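Long-range contact in trehalose-6-phosphate phosphatase-related protein (Thermoplasma acidophilum, PDB 1U02), which removes the phosphate from trehalose 6-phosphate in a magnesium-dependent reaction, releasing free trehalose: residues F85-W99 / R107-L119. Sequence-based numbering, arbitrary orientation.
Sequences FLGVFDRIYEDTRSW and RIYRKNLAVLYHL
Tyr-117 OH donates to Thr-96 OG1 between two buried side chains (2.8 Å), and the threonine OG1 in turn donates to the helix carbonyl Ile-92 O (2.7 Å). With chi1 at 65°, OG1 lies between the backbone N and the carbonyl carbon, within range of that oxygen one turn back. Trp-99 packs obliquely against the same tyrosine, and Ile-92 CG2 touches its hydroxyl oxygen. At the exposed margin, Arg-110 NH2 gives Asp-90 OD1 a nearly straight salt-bridge hydrogen bond (3.0 Å, 162°); the carboxylate oxygen lies in the guanidinium plane but is itself met from above its own plane. The extended arginine chain crosses one face of the Tyr-93 ring, with CD in CH-pi contact 3.7 Å from the centroid, while Arg-97 CB lies over the opposite face. Helix 86-96 here packs on the hairpin of strands 107-111 and 114-118, half of a four-stranded antiparallel sheet in the alpha/beta cap of this HAD-clan phosphatase; on the other side of the hairpin, Lys-111 pairs with Glu-51, near the magnesium site. Water supplies further partners: one links Arg-110 NE to Asp-90 OD1, another bridges Phe-89 O and Lys-111 O, a third joins Leu-86 O to Asn-112 O, and a fourth links Tyr-93 OH with Ile-108 O. At the hairpin turn, the Phe-89 ring lies flat on the Leu-113–Ala-114 peptide, Ala-114 N 3.6 Å from Phe-89 CG.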
# COMPACT_ATOMS: atom_id res chain seq x y z
N PHE A 85 -3.54 -5.48 18.04
CA PHE A 85 -4.04 -6.51 17.13
C PHE A 85 -3.03 -7.57 16.69
O PHE A 85 -3.37 -8.46 15.91
CB PHE A 85 -4.63 -5.84 15.88
CG PHE A 85 -5.93 -5.14 16.12
CD1 PHE A 85 -7.14 -5.83 16.03
CD2 PHE A 85 -5.96 -3.78 16.45
CE1 PHE A 85 -8.36 -5.18 16.27
CE2 PHE A 85 -7.18 -3.12 16.69
CZ PHE A 85 -8.38 -3.83 16.59
N LEU A 86 -1.79 -7.50 17.18
CA LEU A 86 -0.78 -8.48 16.79
C LEU A 86 -1.19 -9.93 17.07
O LEU A 86 -1.03 -10.80 16.22
CB LEU A 86 0.55 -8.18 17.48
CG LEU A 86 1.26 -6.89 17.02
CD1 LEU A 86 2.54 -6.68 17.83
CD2 LEU A 86 1.58 -6.99 15.53
N GLY A 87 -1.73 -10.20 18.25
CA GLY A 87 -2.14 -11.56 18.56
C GLY A 87 -3.33 -11.99 17.73
O GLY A 87 -3.47 -13.17 17.38
N VAL A 88 -4.19 -11.04 17.39
CA VAL A 88 -5.38 -11.32 16.60
C VAL A 88 -5.06 -11.87 15.21
O VAL A 88 -5.56 -12.92 14.82
CB VAL A 88 -6.25 -10.05 16.44
CG1 VAL A 88 -7.47 -10.35 15.58
CG2 VAL A 88 -6.68 -9.56 17.80
N PHE A 89 -4.21 -11.16 14.47
CA PHE A 89 -3.86 -11.63 13.15
C PHE A 89 -3.10 -12.95 13.15
O PHE A 89 -3.16 -13.69 12.17
CB PHE A 89 -3.13 -10.52 12.40
CG PHE A 89 -4.04 -9.42 11.97
CD1 PHE A 89 -4.96 -9.64 10.95
CD2 PHE A 89 -4.06 -8.20 12.64
CE1 PHE A 89 -5.89 -8.65 10.59
CE2 PHE A 89 -4.98 -7.20 12.29
CZ PHE A 89 -5.90 -7.44 11.27
N ASP A 90 -2.40 -13.25 14.24
CA ASP A 90 -1.70 -14.53 14.33
C ASP A 90 -2.77 -15.62 14.38
O ASP A 90 -2.67 -16.64 13.69
CB ASP A 90 -0.84 -14.62 15.59
CG ASP A 90 0.43 -13.79 15.50
OD1 ASP A 90 0.99 -13.67 14.38
OD2 ASP A 90 0.87 -13.26 16.54
N ARG A 91 -3.79 -15.40 15.20
CA ARG A 91 -4.88 -16.37 15.35
C ARG A 91 -5.70 -16.49 14.06
O ARG A 91 -6.12 -17.59 13.69
CB ARG A 91 -5.80 -15.96 16.51
CG ARG A 91 -5.11 -15.95 17.87
CD ARG A 91 -6.11 -16.11 19.03
NE ARG A 91 -6.96 -14.95 19.25
CZ ARG A 91 -6.55 -13.78 19.74
NH1 ARG A 91 -5.27 -13.61 20.08
NH2 ARG A 91 -7.41 -12.78 19.90
N ILE A 92 -5.92 -15.37 13.39
CA ILE A 92 -6.69 -15.39 12.14
C ILE A 92 -6.00 -16.27 11.11
O ILE A 92 -6.65 -17.08 10.44
CB ILE A 92 -6.87 -13.96 11.58
CG1 ILE A 92 -7.84 -13.18 12.48
CG2 ILE A 92 -7.41 -14.02 10.15
CD1 ILE A 92 -7.97 -11.71 12.13
N TYR A 93 -4.69 -16.12 10.99
CA TYR A 93 -3.94 -16.92 10.03
C TYR A 93 -3.98 -18.40 10.42
O TYR A 93 -4.20 -19.27 9.58
CB TYR A 93 -2.48 -16.47 9.97
CG TYR A 93 -1.68 -17.29 8.98
CD1 TYR A 93 -1.89 -17.14 7.62
CD2 TYR A 93 -0.79 -18.26 9.42
CE1 TYR A 93 -1.23 -17.95 6.70
CE2 TYR A 93 -0.12 -19.08 8.50
CZ TYR A 93 -0.35 -18.92 7.15
OH TYR A 93 0.27 -19.75 6.24
N GLU A 94 -3.77 -18.68 11.70
CA GLU A 94 -3.79 -20.05 12.17
C GLU A 94 -5.13 -20.73 11.91
O GLU A 94 -5.17 -21.89 11.49
CB GLU A 94 -3.46 -20.11 13.66
CG GLU A 94 -3.53 -21.51 14.26
CD GLU A 94 -2.79 -22.55 13.43
OE1 GLU A 94 -1.61 -22.33 13.10
OE2 GLU A 94 -3.40 -23.59 13.12
N ASP A 95 -6.22 -20.01 12.13
CA ASP A 95 -7.53 -20.58 11.94
C ASP A 95 -8.01 -20.62 10.49
O ASP A 95 -8.95 -21.34 10.17
CB ASP A 95 -8.57 -19.84 12.80
CG ASP A 95 -8.26 -19.92 14.30
OD1 ASP A 95 -7.57 -20.87 14.73
OD2 ASP A 95 -8.74 -19.05 15.06
N THR A 96 -7.36 -19.87 9.60
CA THR A 96 -7.80 -19.86 8.21
C THR A 96 -6.80 -20.37 7.18
O THR A 96 -7.15 -20.54 6.01
CB THR A 96 -8.24 -18.43 7.79
OG1 THR A 96 -7.11 -17.55 7.82
CG2 THR A 96 -9.32 -17.90 8.73
N ARG A 97 -5.56 -20.62 7.59
CA ARG A 97 -4.54 -21.07 6.64
C ARG A 97 -4.92 -22.34 5.88
O ARG A 97 -4.50 -22.53 4.73
CB ARG A 97 -3.20 -21.29 7.34
CG ARG A 97 -3.13 -22.51 8.23
CD ARG A 97 -1.76 -22.64 8.88
NE ARG A 97 -1.68 -23.78 9.78
CZ ARG A 97 -1.71 -25.05 9.39
NH1 ARG A 97 -1.80 -25.35 8.10
NH2 ARG A 97 -1.64 -26.02 10.29
N SER A 98 -5.72 -23.21 6.50
CA SER A 98 -6.12 -24.45 5.85
C SER A 98 -7.09 -24.25 4.69
O SER A 98 -7.35 -25.18 3.92
CB SER A 98 -6.75 -25.41 6.87
OG SER A 98 -8.01 -24.92 7.30
N TRP A 99 -7.62 -23.04 4.54
CA TRP A 99 -8.56 -22.78 3.45
C TRP A 99 -7.93 -22.91 2.07
O TRP A 99 -8.63 -23.01 1.07
CB TRP A 99 -9.18 -21.39 3.60
CG TRP A 99 -10.06 -21.24 4.82
CD1 TRP A 99 -10.39 -22.21 5.72
CD2 TRP A 99 -10.71 -20.05 5.27
NE1 TRP A 99 -11.20 -21.69 6.71
CE2 TRP A 99 -11.41 -20.36 6.45
CE3 TRP A 99 -10.76 -18.73 4.78
CZ2 TRP A 99 -12.16 -19.41 7.16
CZ3 TRP A 99 -11.51 -17.78 5.49
CH2 TRP A 99 -12.20 -18.13 6.66
N ARG A 107 -4.83 -18.12 -2.32
CA ARG A 107 -3.51 -17.85 -1.76
C ARG A 107 -3.71 -16.95 -0.55
O ARG A 107 -4.52 -16.02 -0.58
CB ARG A 107 -2.62 -17.16 -2.80
CG ARG A 107 -2.12 -18.11 -3.89
CD ARG A 107 -1.36 -17.36 -4.98
NE ARG A 107 -2.23 -16.46 -5.73
CZ ARG A 107 -1.82 -15.67 -6.72
NH1 ARG A 107 -0.54 -15.69 -7.09
NH2 ARG A 107 -2.68 -14.89 -7.35
N ILE A 108 -2.99 -17.24 0.53
CA ILE A 108 -3.13 -16.46 1.75
C ILE A 108 -1.77 -15.85 2.11
O ILE A 108 -0.79 -16.57 2.30
CB ILE A 108 -3.65 -17.35 2.91
CG1 ILE A 108 -5.04 -17.88 2.55
CG2 ILE A 108 -3.74 -16.55 4.20
CD1 ILE A 108 -5.59 -18.91 3.54
N TYR A 109 -1.73 -14.53 2.18
CA TYR A 109 -0.50 -13.82 2.51
C TYR A 109 -0.60 -13.29 3.93
O TYR A 109 -1.40 -12.40 4.22
CB TYR A 109 -0.29 -12.68 1.52
CG TYR A 109 -0.13 -13.16 0.10
CD1 TYR A 109 1.13 -13.43 -0.43
CD2 TYR A 109 -1.24 -13.34 -0.72
CE1 TYR A 109 1.28 -13.88 -1.75
CE2 TYR A 109 -1.10 -13.78 -2.04
CZ TYR A 109 0.16 -14.04 -2.55
OH TYR A 109 0.30 -14.47 -3.85
N ARG A 110 0.21 -13.87 4.81
CA ARG A 110 0.22 -13.49 6.21
C ARG A 110 1.12 -12.31 6.50
O ARG A 110 2.24 -12.23 5.99
CB ARG A 110 0.67 -14.69 7.05
CG ARG A 110 0.81 -14.39 8.53
CD ARG A 110 1.38 -15.59 9.26
NE ARG A 110 1.35 -15.42 10.71
CZ ARG A 110 1.68 -16.38 11.58
NH1 ARG A 110 2.07 -17.57 11.14
NH2 ARG A 110 1.61 -16.14 12.88
N LYS A 111 0.63 -11.39 7.32
CA LYS A 111 1.39 -10.21 7.73
C LYS A 111 1.06 -9.96 9.20
O LYS A 111 0.03 -10.42 9.68
CB LYS A 111 1.00 -9.00 6.87
CG LYS A 111 1.24 -9.28 5.39
CD LYS A 111 0.71 -8.22 4.47
CE LYS A 111 0.81 -8.73 3.04
NZ LYS A 111 0.60 -7.67 2.03
N ASN A 112 1.92 -9.25 9.91
CA ASN A 112 1.67 -9.00 11.33
C ASN A 112 0.36 -8.29 11.63
O ASN A 112 -0.27 -8.55 12.66
CB ASN A 112 2.83 -8.22 11.95
CG ASN A 112 4.12 -9.00 11.94
OD1 ASN A 112 4.11 -10.22 12.11
ND2 ASN A 112 5.24 -8.31 11.77
N LEU A 113 -0.07 -7.38 10.75
CA LEU A 113 -1.31 -6.65 10.99
C LEU A 113 -2.34 -6.79 9.88
O LEU A 113 -3.19 -5.92 9.69
CB LEU A 113 -1.03 -5.17 11.25
CG LEU A 113 -0.27 -4.92 12.57
CD1 LEU A 113 0.12 -3.45 12.69
CD2 LEU A 113 -1.15 -5.35 13.74
N ALA A 114 -2.28 -7.90 9.16
CA ALA A 114 -3.24 -8.14 8.08
C ALA A 114 -3.05 -9.51 7.48
O ALA A 114 -1.96 -10.07 7.52
CB ALA A 114 -3.10 -7.07 6.99
N VAL A 115 -4.14 -10.06 6.94
CA VAL A 115 -4.11 -11.34 6.26
C VAL A 115 -4.84 -11.07 4.96
O VAL A 115 -6.02 -10.69 4.96
CB VAL A 115 -4.82 -12.46 7.03
CG1 VAL A 115 -4.76 -13.76 6.22
CG2 VAL A 115 -4.15 -12.66 8.39
N LEU A 116 -4.13 -11.23 3.86
CA LEU A 116 -4.69 -10.97 2.55
C LEU A 116 -5.03 -12.27 1.82
O LEU A 116 -4.19 -13.16 1.70
CB LEU A 116 -3.68 -10.14 1.74
CG LEU A 116 -4.03 -9.62 0.34
CD1 LEU A 116 -3.14 -8.42 0.02
CD2 LEU A 116 -3.83 -10.72 -0.67
N TYR A 117 -6.28 -12.38 1.38
CA TYR A 117 -6.74 -13.56 0.66
C TYR A 117 -6.80 -13.18 -0.82
O TYR A 117 -7.53 -12.26 -1.19
CB TYR A 117 -8.12 -13.98 1.17
CG TYR A 117 -8.13 -14.30 2.65
CD1 TYR A 117 -7.91 -15.60 3.11
CD2 TYR A 117 -8.31 -13.30 3.59
CE1 TYR A 117 -7.86 -15.89 4.48
CE2 TYR A 117 -8.26 -13.56 4.96
CZ TYR A 117 -8.04 -14.86 5.40
OH TYR A 117 -7.99 -15.11 6.75
N HIS A 118 -6.01 -13.86 -1.64
CA HIS A 118 -5.98 -13.57 -3.07
C HIS A 118 -6.80 -14.63 -3.79
O HIS A 118 -6.48 -15.82 -3.74
CB HIS A 118 -4.54 -13.57 -3.60
CG HIS A 118 -4.36 -12.82 -4.89
ND1 HIS A 118 -5.14 -13.05 -6.00
CD2 HIS A 118 -3.51 -11.82 -5.22
CE1 HIS A 118 -4.77 -12.23 -6.97
NE2 HIS A 118 -3.79 -11.47 -6.52
N LEU A 119 -7.85 -14.20 -4.47
CA LEU A 119 -8.72 -15.13 -5.18
C LEU A 119 -8.40 -15.25 -6.67
O LEU A 119 -9.13 -15.89 -7.41
CB LEU A 119 -10.19 -14.71 -5.02
CG LEU A 119 -10.83 -14.93 -3.64
CD1 LEU A 119 -10.12 -14.10 -2.59
CD2 LEU A 119 -12.32 -14.56 -3.69
O HOH W 1 0.57 -10.82 14.01
O HOH W 2 -1.39 -13.01 10.21
O HOH W 3 0.56 -12.87 11.81
O HOH W 4 0.41 -18.93 3.67